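Local atomic coordinates of post-proline cleaving enzyme (Rickettsia typhi, PDB entry 4HVT), a protein that probably cleaves short peptides after proline residues, acting as a serine-type oligopeptidase of the prolyl oligopeptidase family. Residues L257-A262 with Y269-L274; S290-Q295 with V302-R307; A319-A324 with F344-N349; V351-S356 with A365-V370. All blocks are in the same frame, centred on the assembly; numbering follows the deposited sequence.

Contact 1 (L257-A262 with Y269-L274)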
loop_
_atom_site.group_PDB
_atom_site.type_symbol
_atom_site.label_atom_id
_atom_site.label_comp_id
_atom_site.label_asym_id
_atom_site.label_seq_id
_atom_site.Cartn_x
_atom_site.Cartn_y
_atom_site.Cartn_z
ATOM N N LEU A 257 11.764 12.786 21.537
ATOM C CA LEU A 257 10.589 12.039 21.919
ATOM C C LEU A 257 10.346 11.013 20.817
ATOM O O LEU A 257 10.053 11.364 19.690
ATOM C CB LEU A 257 9.397 12.971 22.124
ATOM C CG LEU A 257 9.545 13.911 23.348
ATOM C CD1 LEU A 257 8.467 14.978 23.190
ATOM C CD2 LEU A 257 9.499 13.211 24.740
ATOM N N ILE A 258 10.401 9.744 21.195
ATOM C CA ILE A 258 10.190 8.643 20.305
ATOM C C ILE A 258 8.881 7.936 20.629
ATOM O O ILE A 258 8.601 7.629 21.810
ATOM C CB ILE A 258 11.400 7.638 20.399
ATOM C CG1 ILE A 258 12.750 8.326 20.061
ATOM C CG2 ILE A 258 11.140 6.373 19.578
ATOM C CD1 ILE A 258 12.928 8.767 18.641
ATOM N N PHE A 259 8.081 7.681 19.578
ATOM C CA PHE A 259 6.840 6.948 19.689
ATOM C C PHE A 259 7.156 5.497 19.444
ATOM O O PHE A 259 7.587 5.125 18.366
ATOM C CB PHE A 259 5.865 7.513 18.645
ATOM C CG PHE A 259 4.498 6.819 18.595
ATOM C CD1 PHE A 259 3.582 6.957 19.632
ATOM C CD2 PHE A 259 4.125 6.128 17.499
ATOM C CE1 PHE A 259 2.335 6.378 19.586
ATOM C CE2 PHE A 259 2.847 5.565 17.433
ATOM C CZ PHE A 259 1.962 5.668 18.466
ATOM N N ILE A 260 6.886 4.678 20.447
ATOM C CA ILE A 260 7.070 3.208 20.336
ATOM C C ILE A 260 5.704 2.613 20.226
ATOM O O ILE A 260 4.858 2.891 21.066
ATOM C CB ILE A 260 7.772 2.666 21.553
ATOM C CG1 ILE A 260 9.243 3.185 21.532
ATOM C CG2 ILE A 260 7.730 1.160 21.560
ATOM C CD1 ILE A 260 10.018 2.708 22.727
ATOM N N SER A 261 5.480 1.823 19.170
ATOM C CA SER A 261 4.181 1.276 18.886
ATOM C C SER A 261 4.270 -0.259 18.741
ATOM O O SER A 261 4.921 -0.762 17.848
ATOM C CB SER A 261 3.605 1.958 17.649
ATOM O OG SER A 261 2.295 1.502 17.324
ATOM N N ALA A 262 3.599 -0.933 19.666
ATOM C CA ALA A 262 3.520 -2.398 19.713
ATOM C C ALA A 262 2.125 -2.813 19.253
ATOM O O ALA A 262 1.150 -2.623 19.938
ATOM C CB ALA A 262 3.787 -2.920 21.105
ATOM N N TYR A 269 -3.191 -1.804 20.051
ATOM C CA TYR A 269 -1.845 -1.491 20.287
ATOM C C TYR A 269 -1.577 -1.207 21.753
ATOM O O TYR A 269 -2.493 -0.770 22.479
ATOM C CB TYR A 269 -1.505 -0.193 19.531
ATOM C CG TYR A 269 -1.591 -0.223 18.047
ATOM C CD1 TYR A 269 -2.841 -0.149 17.396
ATOM C CD2 TYR A 269 -0.439 -0.234 17.279
ATOM C CE1 TYR A 269 -2.891 -0.109 16.006
ATOM C CE2 TYR A 269 -0.494 -0.215 15.910
ATOM C CZ TYR A 269 -1.725 -0.133 15.285
ATOM O OH TYR A 269 -1.773 -0.106 13.902
ATOM N N ASP A 270 -0.305 -1.401 22.161
ATOM C CA ASP A 270 0.297 -0.770 23.321
ATOM C C ASP A 270 1.286 0.252 22.792
ATOM O O ASP A 270 2.198 -0.108 22.099
ATOM C CB ASP A 270 1.120 -1.739 24.167
ATOM C CG ASP A 270 0.307 -2.813 24.793
ATOM O OD1 ASP A 270 -0.893 -2.575 25.104
ATOM O OD2 ASP A 270 0.921 -3.862 25.039
ATOM N N ASN A 271 1.107 1.516 23.141
ATOM C CA ASN A 271 1.974 2.579 22.633
ATOM C C ASN A 271 2.655 3.298 23.812
ATOM O O ASN A 271 2.104 3.369 24.942
ATOM C CB ASN A 271 1.183 3.620 21.837
ATOM C CG ASN A 271 0.573 3.079 20.590
ATOM O OD1 ASN A 271 1.221 2.417 19.852
ATOM N ND2 ASN A 271 -0.664 3.402 20.349
ATOM N N TYR A 272 3.842 3.816 23.567
ATOM C CA TYR A 272 4.646 4.443 24.589
ATOM C C TYR A 272 5.392 5.683 24.055
ATOM O O TYR A 272 5.667 5.803 22.889
ATOM C CB TYR A 272 5.753 3.511 25.115
ATOM C CG TYR A 272 5.249 2.152 25.559
ATOM C CD1 TYR A 272 4.918 1.170 24.645
ATOM C CD2 TYR A 272 5.169 1.877 26.901
ATOM C CE1 TYR A 272 4.469 -0.064 25.086
ATOM C CE2 TYR A 272 4.707 0.649 27.332
ATOM C CZ TYR A 272 4.357 -0.287 26.386
ATOM O OH TYR A 272 3.900 -1.547 26.829
ATOM N N ILE A 273 5.722 6.566 24.976
ATOM C CA ILE A 273 6.692 7.585 24.691
ATOM C C ILE A 273 7.998 7.174 25.305
ATOM O O ILE A 273 8.061 6.936 26.515
ATOM C CB ILE A 273 6.298 8.968 25.282
ATOM C CG1 ILE A 273 4.953 9.421 24.693
ATOM C CG2 ILE A 273 7.337 10.047 24.954
ATOM C CD1 ILE A 273 4.480 10.723 25.274
ATOM N N LEU A 274 9.040 7.130 24.492
ATOM C CA LEU A 274 10.433 6.936 24.969
ATOM C C LEU A 274 11.086 8.308 24.894
ATOM O O LEU A 274 11.196 8.935 23.812
ATOM C CB LEU A 274 11.202 5.968 24.116
ATOM C CG LEU A 274 12.666 5.806 24.432
ATOM C CD1 LEU A 274 12.916 5.001 25.696
ATOM C CD2 LEU A 274 13.346 5.151 23.278
#
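The Phe259 ring slants across the side-chain amide of Asn271, the two planes 39° apart, with its far corner CZ 3.6 Å from Asn271 OD1. Tyr272 is met differently: Ile260 O sits at the edge of its ring, in the ring plane, beside CD1. The Tyr269 ring swings back past the end of the other strand, its CD2 coming within 3.2 Å of Ser261 OG. The hydrogen bond of that hydroxyl goes to Asn271, donated to OD1 over 2.9 Å. Two torsions make this possible: Ser261 OG stands opposite its backbone N (chi1 -178°), while Asn271 CG stands opposite its carbonyl carbon (chi1 -65°).

Six backbone bonds hold the antiparallel strands, two at each of the hydrogen-bonded pairs Ile258–Leu274, Ile260–Tyr272 and Ala262–Asp270. On the face these pairs occupy, Ile260 CD1 packs 3.7 Å from Leu274 CB. On the other face Leu257 CD2 touches Ile273 CG2 at 3.8 Å. These are the two middle strands of a four-stranded beta-propeller blade. Phe259 and Tyr269 lean on Leu294 and Thr293 of the next blade, whereas Tyr272 meets the ring of Phe234 from the preceding one. Asp270 OD2 bonds to Tyr240 OH.

Chemically, then, the Ser261 hydroxyl and the Asn271 carbonyl oxygen satisfy each other between the strands: the buried serine spends its proton on Asn271 OD1, a bond that should fix the rotation of the amide lying against Phe259.

Contact 2 (S290-Q295 with V302-R307)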
loop_
_atom_site.group_PDB
_atom_site.type_symbol
_atom_site.label_atom_id
_atom_site.label_comp_id
_atom_site.label_asym_id
_atom_site.label_seq_id
_atom_site.Cartn_x
_atom_site.Cartn_y
_atom_site.Cartn_z
ATOM N N SER A 290 -7.158 1.611 22.728
ATOM C CA SER A 290 -6.191 0.691 22.188
ATOM C C SER A 290 -6.189 0.576 20.666
ATOM O O SER A 290 -5.165 0.231 20.099
ATOM C CB SER A 290 -6.389 -0.704 22.791
ATOM O OG SER A 290 -7.651 -1.248 22.462
ATOM N N ASP A 291 -7.302 0.948 20.010
ATOM C CA ASP A 291 -7.395 0.916 18.545
ATOM C C ASP A 291 -7.367 2.305 17.937
ATOM O O ASP A 291 -7.584 2.445 16.736
ATOM C CB ASP A 291 -8.591 0.106 18.036
ATOM C CG ASP A 291 -9.931 0.540 18.645
ATOM O OD1 ASP A 291 -10.018 1.431 19.526
ATOM O OD2 ASP A 291 -10.955 -0.021 18.168
ATOM N N ALA A 292 -7.080 3.336 18.741
ATOM C CA ALA A 292 -6.801 4.674 18.184
ATOM C C ALA A 292 -5.386 4.695 17.601
ATOM O O ALA A 292 -4.512 3.977 18.096
ATOM C CB ALA A 292 -6.992 5.723 19.251
ATOM N N THR A 293 -5.170 5.470 16.526
ATOM C CA THR A 293 -3.891 5.535 15.832
ATOM C C THR A 293 -3.371 6.954 15.681
ATOM O O THR A 293 -4.129 7.891 15.458
ATOM C CB THR A 293 -3.977 4.873 14.439
ATOM O OG1 THR A 293 -5.082 5.404 13.729
ATOM C CG2 THR A 293 -4.123 3.352 14.614
ATOM N N LEU A 294 -2.074 7.102 15.889
ATOM C CA LEU A 294 -1.411 8.371 15.688
ATOM C C LEU A 294 -1.324 8.723 14.232
ATOM O O LEU A 294 -0.814 7.976 13.417
ATOM C CB LEU A 294 0.002 8.316 16.281
ATOM C CG LEU A 294 0.870 9.594 16.123
ATOM C CD1 LEU A 294 0.243 10.801 16.873
ATOM C CD2 LEU A 294 2.276 9.236 16.643
ATOM N N GLN A 295 -1.787 9.921 13.911
ATOM C CA GLN A 295 -1.854 10.375 12.507
ATOM C C GLN A 295 -0.932 11.523 12.126
ATOM O O GLN A 295 -0.823 11.906 10.943
ATOM C CB GLN A 295 -3.297 10.781 12.168
ATOM C CG GLN A 295 -4.273 9.614 12.245
ATOM C CD GLN A 295 -3.985 8.562 11.240
ATOM O OE1 GLN A 295 -3.504 8.848 10.118
ATOM N NE2 GLN A 295 -4.208 7.311 11.605
ATOM N N VAL A 302 -0.635 16.357 19.051
ATOM C CA VAL A 302 -0.690 15.135 18.299
ATOM C C VAL A 302 -2.121 14.839 17.914
ATOM O O VAL A 302 -3.038 15.233 18.618
ATOM C CB VAL A 302 -0.081 13.938 19.086
ATOM C CG1 VAL A 302 1.436 14.052 19.171
ATOM C CG2 VAL A 302 -0.664 13.886 20.454
ATOM N N PHE A 303 -2.290 14.256 16.732
ATOM C CA PHE A 303 -3.598 13.942 16.155
ATOM C C PHE A 303 -3.822 12.471 16.150
ATOM O O PHE A 303 -2.976 11.726 15.657
ATOM C CB PHE A 303 -3.675 14.432 14.716
ATOM C CG PHE A 303 -3.384 15.909 14.561
ATOM C CD1 PHE A 303 -4.271 16.803 15.033
ATOM C CD2 PHE A 303 -2.196 16.371 14.004
ATOM C CE1 PHE A 303 -4.052 18.154 14.958
ATOM C CE2 PHE A 303 -1.956 17.726 13.945
ATOM C CZ PHE A 303 -2.867 18.616 14.468
ATOM N N TRP A 304 -5.009 12.023 16.599
ATOM C CA TRP A 304 -5.319 10.630 16.749
ATOM C C TRP A 304 -6.673 10.341 16.108
ATOM O O TRP A 304 -7.662 11.074 16.293
ATOM C CB TRP A 304 -5.341 10.222 18.217
ATOM C CG TRP A 304 -3.987 10.166 18.837
ATOM C CD1 TRP A 304 -3.186 11.230 19.130
ATOM C CD2 TRP A 304 -3.233 8.986 19.223
ATOM N NE1 TRP A 304 -1.962 10.794 19.638
ATOM C CE2 TRP A 304 -1.984 9.421 19.722
ATOM C CE3 TRP A 304 -3.498 7.590 19.172
ATOM C CZ2 TRP A 304 -1.014 8.526 20.203
ATOM C CZ3 TRP A 304 -2.536 6.722 19.640
ATOM C CH2 TRP A 304 -1.316 7.192 20.182
ATOM N N LEU A 305 -6.685 9.280 15.317
ATOM C CA LEU A 305 -7.892 8.760 14.687
ATOM C C LEU A 305 -8.512 7.682 15.560
ATOM O O LEU A 305 -7.794 6.825 16.053
ATOM C CB LEU A 305 -7.556 8.139 13.326
ATOM C CG LEU A 305 -8.664 7.458 12.517
ATOM C CD1 LEU A 305 -9.708 8.498 12.152
ATOM C CD2 LEU A 305 -8.089 6.755 11.308
ATOM N N LEU A 306 -9.840 7.714 15.659
ATOM C CA LEU A 306 -10.597 6.700 16.389
ATOM C C LEU A 306 -11.126 5.629 15.445
ATOM O O LEU A 306 -11.729 5.935 14.444
ATOM C CB LEU A 306 -11.729 7.327 17.198
ATOM C CG LEU A 306 -11.373 8.499 18.116
ATOM C CD1 LEU A 306 -12.574 8.886 18.966
ATOM C CD2 LEU A 306 -10.145 8.185 18.973
ATOM N N ARG A 307 -10.941 4.376 15.846
ATOM C CA ARG A 307 -11.549 3.250 15.129
ATOM C C ARG A 307 -12.883 2.842 15.813
ATOM O O ARG A 307 -13.749 2.202 15.187
ATOM C CB ARG A 307 -10.557 2.065 15.098
ATOM C CG ARG A 307 -11.193 0.774 14.629
ATOM C CD ARG A 307 -10.141 -0.236 14.200
ATOM N NE ARG A 307 -10.709 -1.583 14.073
ATOM C CZ ARG A 307 -11.302 -2.078 12.992
ATOM N NH1 ARG A 307 -11.465 -1.323 11.918
ATOM N NH2 ARG A 307 -11.837 -3.328 13.016
HETATM O O HOH W 1 -10.334 4.037 18.609
HETATM O O HOH W 2 -7.423 4.103 14.389
HETATM O O HOH W 3 -11.066 -2.386 16.782
#
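Leu294 lies over one face of Trp304, its CB 4.1 Å from the centroid of the six-membered ring and only 12° off the normal, a CH-pi contact. Its branch CD1 reaches to 3.5 Å from Trp304 NE1, an atom buried here without any polar partner in the model, and also touches Val302 CB. Ala292 O comes up to the edge of the indole at CZ3, near the ring plane.

On the reverse side of the hairpin, Gln295 folds its chain at chi2 (-64°), laying CG 3.8 Å from Leu305 CB and sending NE2 back to Thr293 OG1 at 3.0 Å. A water joins that hydroxyl to Asp291 O and Leu305 O.

The Asp291 carboxylate stands nearly perpendicular to the Arg307 guanidinium (planes 86° apart); OD2 and NE are 4.4 Å apart, too far for a salt bridge, and one water spans them. Another water links Asp291 OD1 to Arg307 N. The next shell positions both: Ser308 OG bonds to Asp291 OD2, Tyr267 makes a cation-pi contact with Arg307, and His527 ND1 takes up Arg307 NH1.

Backbone bonds pair Thr293 with Leu305 and join Gln295 N to Phe303 O, as expected for the first hairpin of a four-stranded beta-propeller blade.

Contact 3 (A319-A324 with F344-N349)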
loop_
_atom_site.group_PDB
_atom_site.type_symbol
_atom_site.label_atom_id
_atom_site.label_comp_id
_atom_site.label_asym_id
_atom_site.label_seq_id
_atom_site.Cartn_x
_atom_site.Cartn_y
_atom_site.Cartn_z
ATOM N N ALA A 319 -16.661 6.805 16.491
ATOM C CA ALA A 319 -15.733 6.076 15.623
ATOM C C ALA A 319 -15.517 6.833 14.324
ATOM O O ALA A 319 -16.512 7.320 13.725
ATOM C CB ALA A 319 -16.291 4.677 15.346
ATOM N N GLY A 320 -14.260 6.969 13.902
ATOM C CA GLY A 320 -13.904 7.726 12.689
ATOM C C GLY A 320 -13.589 9.201 12.880
ATOM O O GLY A 320 -13.178 9.874 11.941
ATOM N N SER A 321 -13.741 9.698 14.104
ATOM C CA SER A 321 -13.366 11.047 14.471
ATOM C C SER A 321 -11.866 11.221 14.608
ATOM O O SER A 321 -11.122 10.266 14.854
ATOM C CB SER A 321 -14.018 11.466 15.817
ATOM O OG SER A 321 -15.454 11.366 15.764
ATOM N N LEU A 322 -11.444 12.463 14.426
ATOM C CA LEU A 322 -10.066 12.853 14.671
ATOM C C LEU A 322 -10.037 13.772 15.878
ATOM O O LEU A 322 -10.741 14.763 15.922
ATOM C CB LEU A 322 -9.471 13.571 13.468
ATOM C CG LEU A 322 -7.923 13.723 13.550
ATOM C CD1 LEU A 322 -7.211 12.422 13.161
ATOM C CD2 LEU A 322 -7.453 14.862 12.636
ATOM N N VAL A 323 -9.193 13.448 16.852
ATOM C CA VAL A 323 -8.988 14.339 17.984
ATOM C C VAL A 323 -7.525 14.839 18.036
ATOM O O VAL A 323 -6.630 14.264 17.363
ATOM C CB VAL A 323 -9.278 13.608 19.324
ATOM C CG1 VAL A 323 -10.698 13.022 19.376
ATOM C CG2 VAL A 323 -8.239 12.502 19.554
ATOM N N ALA A 324 -7.319 15.951 18.750
ATOM C CA ALA A 324 -6.029 16.483 18.960
ATOM C C ALA A 324 -5.868 16.722 20.427
ATOM O O ALA A 324 -6.844 17.015 21.141
ATOM C CB ALA A 324 -5.891 17.799 18.245
ATOM N N PHE A 344 -12.573 16.582 13.825
ATOM C CA PHE A 344 -13.329 16.018 12.705
ATOM C C PHE A 344 -14.323 15.047 13.277
ATOM O O PHE A 344 -13.956 14.186 14.040
ATOM C CB PHE A 344 -12.375 15.305 11.743
ATOM C CG PHE A 344 -13.045 14.505 10.653
ATOM C CD1 PHE A 344 -13.766 15.157 9.648
ATOM C CD2 PHE A 344 -12.963 13.129 10.594
ATOM C CE1 PHE A 344 -14.408 14.438 8.646
ATOM C CE2 PHE A 344 -13.575 12.417 9.554
ATOM C CZ PHE A 344 -14.291 13.066 8.583
ATOM N N THR A 345 -15.575 15.196 12.859
ATOM C CA THR A 345 -16.675 14.347 13.306
ATOM C C THR A 345 -17.377 13.992 12.007
ATOM O O THR A 345 -18.068 14.813 11.461
ATOM C CB THR A 345 -17.666 15.102 14.243
ATOM O OG1 THR A 345 -16.981 15.622 15.411
ATOM C CG2 THR A 345 -18.833 14.179 14.670
ATOM N N PRO A 346 -17.186 12.784 11.509
ATOM C CA PRO A 346 -17.711 12.521 10.163
ATOM C C PRO A 346 -19.198 12.483 10.116
ATOM O O PRO A 346 -19.809 11.771 10.924
ATOM C CB PRO A 346 -17.168 11.104 9.842
ATOM C CG PRO A 346 -16.884 10.530 11.173
ATOM C CD PRO A 346 -16.463 11.646 12.052
ATOM N N THR A 347 -19.777 13.150 9.123
ATOM C CA THR A 347 -21.168 12.886 8.740
ATOM C C THR A 347 -21.253 11.555 7.970
ATOM O O THR A 347 -20.274 10.885 7.692
ATOM C CB THR A 347 -21.787 14.057 7.927
ATOM O OG1 THR A 347 -21.104 14.259 6.669
ATOM C CG2 THR A 347 -21.714 15.370 8.752
ATOM N N ALA A 348 -22.475 11.171 7.626
ATOM C CA ALA A 348 -22.731 9.856 7.121
ATOM C C ALA A 348 -21.824 9.321 6.001
ATOM O O ALA A 348 -21.411 8.157 6.031
ATOM C CB ALA A 348 -24.162 9.807 6.644
ATOM N N ASN A 349 -21.528 10.161 5.019
ATOM C CA ASN A 349 -20.737 9.744 3.863
ATOM C C ASN A 349 -19.248 10.153 3.965
ATOM O O ASN A 349 -18.508 10.029 2.993
ATOM C CB ASN A 349 -21.323 10.323 2.603
ATOM C CG ASN A 349 -22.697 9.773 2.303
ATOM O OD1 ASN A 349 -23.034 8.667 2.742
ATOM N ND2 ASN A 349 -23.468 10.536 1.540
HETATM O O HOH W 4 -16.766 13.369 17.123
#
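Phe344 turns the CD2–CE2 edge of its ring to Gly320 O, which lies near the ring plane 3.5 Å from CE2. Over one face of the same ring comes Pro346 N, folded back from two residues further on. This is where a beta-propeller blade ends: residues 322-324 belong to its third strand, and Phe344 closes its fourth and outermost strand before the chain leaves for the next blade.

The sheet pairing is correspondingly short. Leu322 and Phe344 form one hydrogen-bonded antiparallel pair, with Leu322 N giving a bond to Phe344 O (3.1 Å). The return bond, from Phe344 N to Leu322 O at 3.3 Å, is weak. Their side chains share a face, CB against CB at 3.8 Å. Both also pack on Phe352, in the first strand of the following blade.

Beyond the pair the chains are held by packing. Gly320, at a positive phi of 91°, turns its carbonyl toward the ring and toward Pro346, whose CD is 3.7 Å from Gly320 O. Ser321 CB crowds Phe344 O at 3.2 Å, while its hydroxyl is bonded to Lys318 O. A water completes the join, 2.8 Å from both Ser321 OG and Thr345 OG1 and donating to the serine.

Contact 4 (V351-S356 with A365-V370)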
loop_
_atom_site.group_PDB
_atom_site.type_symbol
_atom_site.label_atom_id
_atom_site.label_comp_id
_atom_site.label_asym_id
_atom_site.label_seq_id
_atom_site.Cartn_x
_atom_site.Cartn_y
_atom_site.Cartn_z
ATOM N N VAL A 351 -15.262 10.278 5.559
ATOM C CA VAL A 351 -14.212 9.500 6.209
ATOM C C VAL A 351 -12.906 10.311 6.256
ATOM O O VAL A 351 -12.603 11.069 5.350
ATOM C CB VAL A 351 -14.000 8.131 5.529
ATOM C CG1 VAL A 351 -13.361 8.290 4.128
ATOM C CG2 VAL A 351 -13.100 7.249 6.368
ATOM N N PHE A 352 -12.149 10.135 7.327
ATOM C CA PHE A 352 -10.803 10.634 7.396
ATOM C C PHE A 352 -9.816 10.001 6.413
ATOM O O PHE A 352 -9.818 8.772 6.186
ATOM C CB PHE A 352 -10.293 10.427 8.833
ATOM C CG PHE A 352 -8.851 10.822 9.028
ATOM C CD1 PHE A 352 -8.514 12.150 9.221
ATOM C CD2 PHE A 352 -7.837 9.873 9.044
ATOM C CE1 PHE A 352 -7.169 12.519 9.457
ATOM C CE2 PHE A 352 -6.521 10.218 9.286
ATOM C CZ PHE A 352 -6.164 11.559 9.433
ATOM N N ASN A 353 -8.958 10.807 5.780
ATOM C CA ASN A 353 -7.910 10.291 4.956
ATOM C C ASN A 353 -6.517 10.449 5.611
ATOM O O ASN A 353 -5.888 9.448 6.030
ATOM C CB ASN A 353 -7.976 10.858 3.538
ATOM C CG ASN A 353 -7.012 10.196 2.574
ATOM O OD1 ASN A 353 -6.460 9.113 2.827
ATOM N ND2 ASN A 353 -6.779 10.871 1.438
ATOM N N PHE A 354 -6.045 11.678 5.715
ATOM C CA PHE A 354 -4.754 11.931 6.319
ATOM C C PHE A 354 -4.629 13.337 6.878
ATOM O O PHE A 354 -5.375 14.244 6.496
ATOM C CB PHE A 354 -3.558 11.612 5.372
ATOM C CG PHE A 354 -3.462 12.470 4.145
ATOM C CD1 PHE A 354 -2.941 13.760 4.240
ATOM C CD2 PHE A 354 -3.870 11.988 2.905
ATOM C CE1 PHE A 354 -2.829 14.571 3.106
ATOM C CE2 PHE A 354 -3.721 12.762 1.763
ATOM C CZ PHE A 354 -3.217 14.068 1.875
ATOM N N ILE A 355 -3.640 13.481 7.765
ATOM C CA ILE A 355 -3.084 14.800 8.184
ATOM C C ILE A 355 -1.700 14.976 7.549
ATOM O O ILE A 355 -0.929 14.020 7.453
ATOM C CB ILE A 355 -2.915 14.847 9.692
ATOM C CG1 ILE A 355 -4.270 14.986 10.399
ATOM C CG2 ILE A 355 -1.979 15.937 10.207
ATOM C CD1 ILE A 355 -4.826 16.386 10.428
ATOM N N SER A 356 -1.368 16.201 7.117
ATOM C CA SER A 356 -0.005 16.483 6.668
ATOM C C SER A 356 0.294 17.891 7.173
ATOM O O SER A 356 -0.618 18.730 7.245
ATOM C CB SER A 356 0.121 16.383 5.161
ATOM O OG SER A 356 1.461 16.200 4.737
ATOM N N ALA A 365 -7.104 16.122 5.185
ATOM C CA ALA A 365 -7.645 15.542 3.978
ATOM C C ALA A 365 -8.665 14.483 4.357
ATOM O O ALA A 365 -8.407 13.600 5.201
ATOM C CB ALA A 365 -6.544 14.983 3.113
ATOM N N THR A 366 -9.838 14.560 3.766
ATOM C CA THR A 366 -10.939 13.607 3.974
ATOM C C THR A 366 -11.554 13.184 2.635
ATOM O O THR A 366 -11.149 13.658 1.586
ATOM C CB THR A 366 -12.069 14.208 4.849
ATOM O OG1 THR A 366 -12.683 15.378 4.219
ATOM C CG2 THR A 366 -11.519 14.651 6.217
ATOM N N TYR A 367 -12.515 12.259 2.671
ATOM C CA TYR A 367 -13.424 12.009 1.557
ATOM C C TYR A 367 -14.859 12.218 2.021
ATOM O O TYR A 367 -15.229 11.932 3.165
ATOM C CB TYR A 367 -13.316 10.593 1.018
ATOM C CG TYR A 367 -11.975 10.231 0.408
ATOM C CD1 TYR A 367 -11.674 10.566 -0.928
ATOM C CD2 TYR A 367 -10.993 9.588 1.148
ATOM C CE1 TYR A 367 -10.457 10.236 -1.469
ATOM C CE2 TYR A 367 -9.770 9.274 0.590
ATOM C CZ TYR A 367 -9.515 9.598 -0.723
ATOM O OH TYR A 367 -8.279 9.277 -1.272
ATOM N N ASP A 368 -15.656 12.749 1.124
ATOM C CA ASP A 368 -17.100 12.806 1.265
ATOM C C ASP A 368 -17.675 12.050 0.060
ATOM O O ASP A 368 -17.529 12.508 -1.082
ATOM C CB ASP A 368 -17.540 14.274 1.214
ATOM C CG ASP A 368 -19.032 14.449 1.332
ATOM O OD1 ASP A 368 -19.731 13.434 1.504
ATOM O OD2 ASP A 368 -19.525 15.631 1.290
ATOM N N ASN A 369 -18.275 10.885 0.299
ATOM C CA ASN A 369 -18.714 10.022 -0.781
ATOM C C ASN A 369 -17.584 9.729 -1.771
ATOM O O ASN A 369 -17.760 9.691 -2.972
ATOM C CB ASN A 369 -19.974 10.605 -1.438
ATOM C CG ASN A 369 -20.839 9.527 -2.046
ATOM O OD1 ASN A 369 -20.763 8.354 -1.663
ATOM N ND2 ASN A 369 -21.678 9.913 -2.997
ATOM N N VAL A 370 -16.413 9.422 -1.213
ATOM C CA VAL A 370 -15.211 9.010 -1.983
ATOM C C VAL A 370 -14.762 10.083 -2.956
ATOM O O VAL A 370 -14.154 9.783 -3.961
ATOM C CB VAL A 370 -15.405 7.641 -2.700
ATOM C CG1 VAL A 370 -14.068 6.948 -2.849
ATOM C CG2 VAL A 370 -16.349 6.748 -1.935
HETATM O O HOH W 5 -8.443 13.205 0.703
HETATM O O HOH W 6 -6.772 7.553 -0.004
#
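Asn353 and Phe354 both face Ala365, and their two N-H groups share one acceptor: Ala365 O takes Asn353 N at 2.9 Å and Phe354 N at 3.1 Å, both from the same face of its carbonyl plane. This is a classic beta bulge, which shifts the register by one residue. Ala365 N returns a straighter bond to Phe354 O.

The Phe354 ring covers Ala365 across the strands. With CG wedged between backbone N and carbonyl carbon (chi1 65°), the ring lies flat above Ala365 CB, which sits 3.6 Å from its centroid and 10° off the normal. Met401 of the next blade also touches the Phe354 side chain.

The two strands are the first and second of a beta-propeller blade, and they regain regular pairing at Val351 and Tyr367. Here Val351 CG1 lies 3.9 Å from Tyr367 CB and meets the tyrosine ring at its edge.

Asn353, the extra residue, slants its amide across Tyr367 with the planes 34° apart and its CG 3.5 Å from Tyr367 CE2. No direct bond forms between Asn353 ND2 and Tyr367 OH. Instead one water connects Asn353 OD1 to the phenol oxygen, 2.6 Å from Tyr367 OH, and another takes a bond from Asn353 ND2 and donates to Thr366 O.

The four contacts follow one another along the chain through three successive propeller blades. Contact 1 meets contact 2, centres 13 Å apart, where Phe259 CE1 packs 3.8 Å from Trp304 CH2. Contacts 2 and 3, with centres 11 Å apart, share one sheet, tied by Trp304 N to Val323 O at 2.9 Å. Contact 4 opens the next blade: Gln295 OE1 of contact 2 comes 3.4 Å from Phe352 CE2, and Asn349 O of contact 3 lies 2.8 Å from Asn369 N. Contacts 1 and 4 do not touch. Lys528 NZ bonds to Arg307 O, Asn349 and Asn369 touch Phe522, and Tyr367 touches Ile491 and Ala493, so contacts 2 to 4 border the hydrolase region that probably carries the catalytic serine.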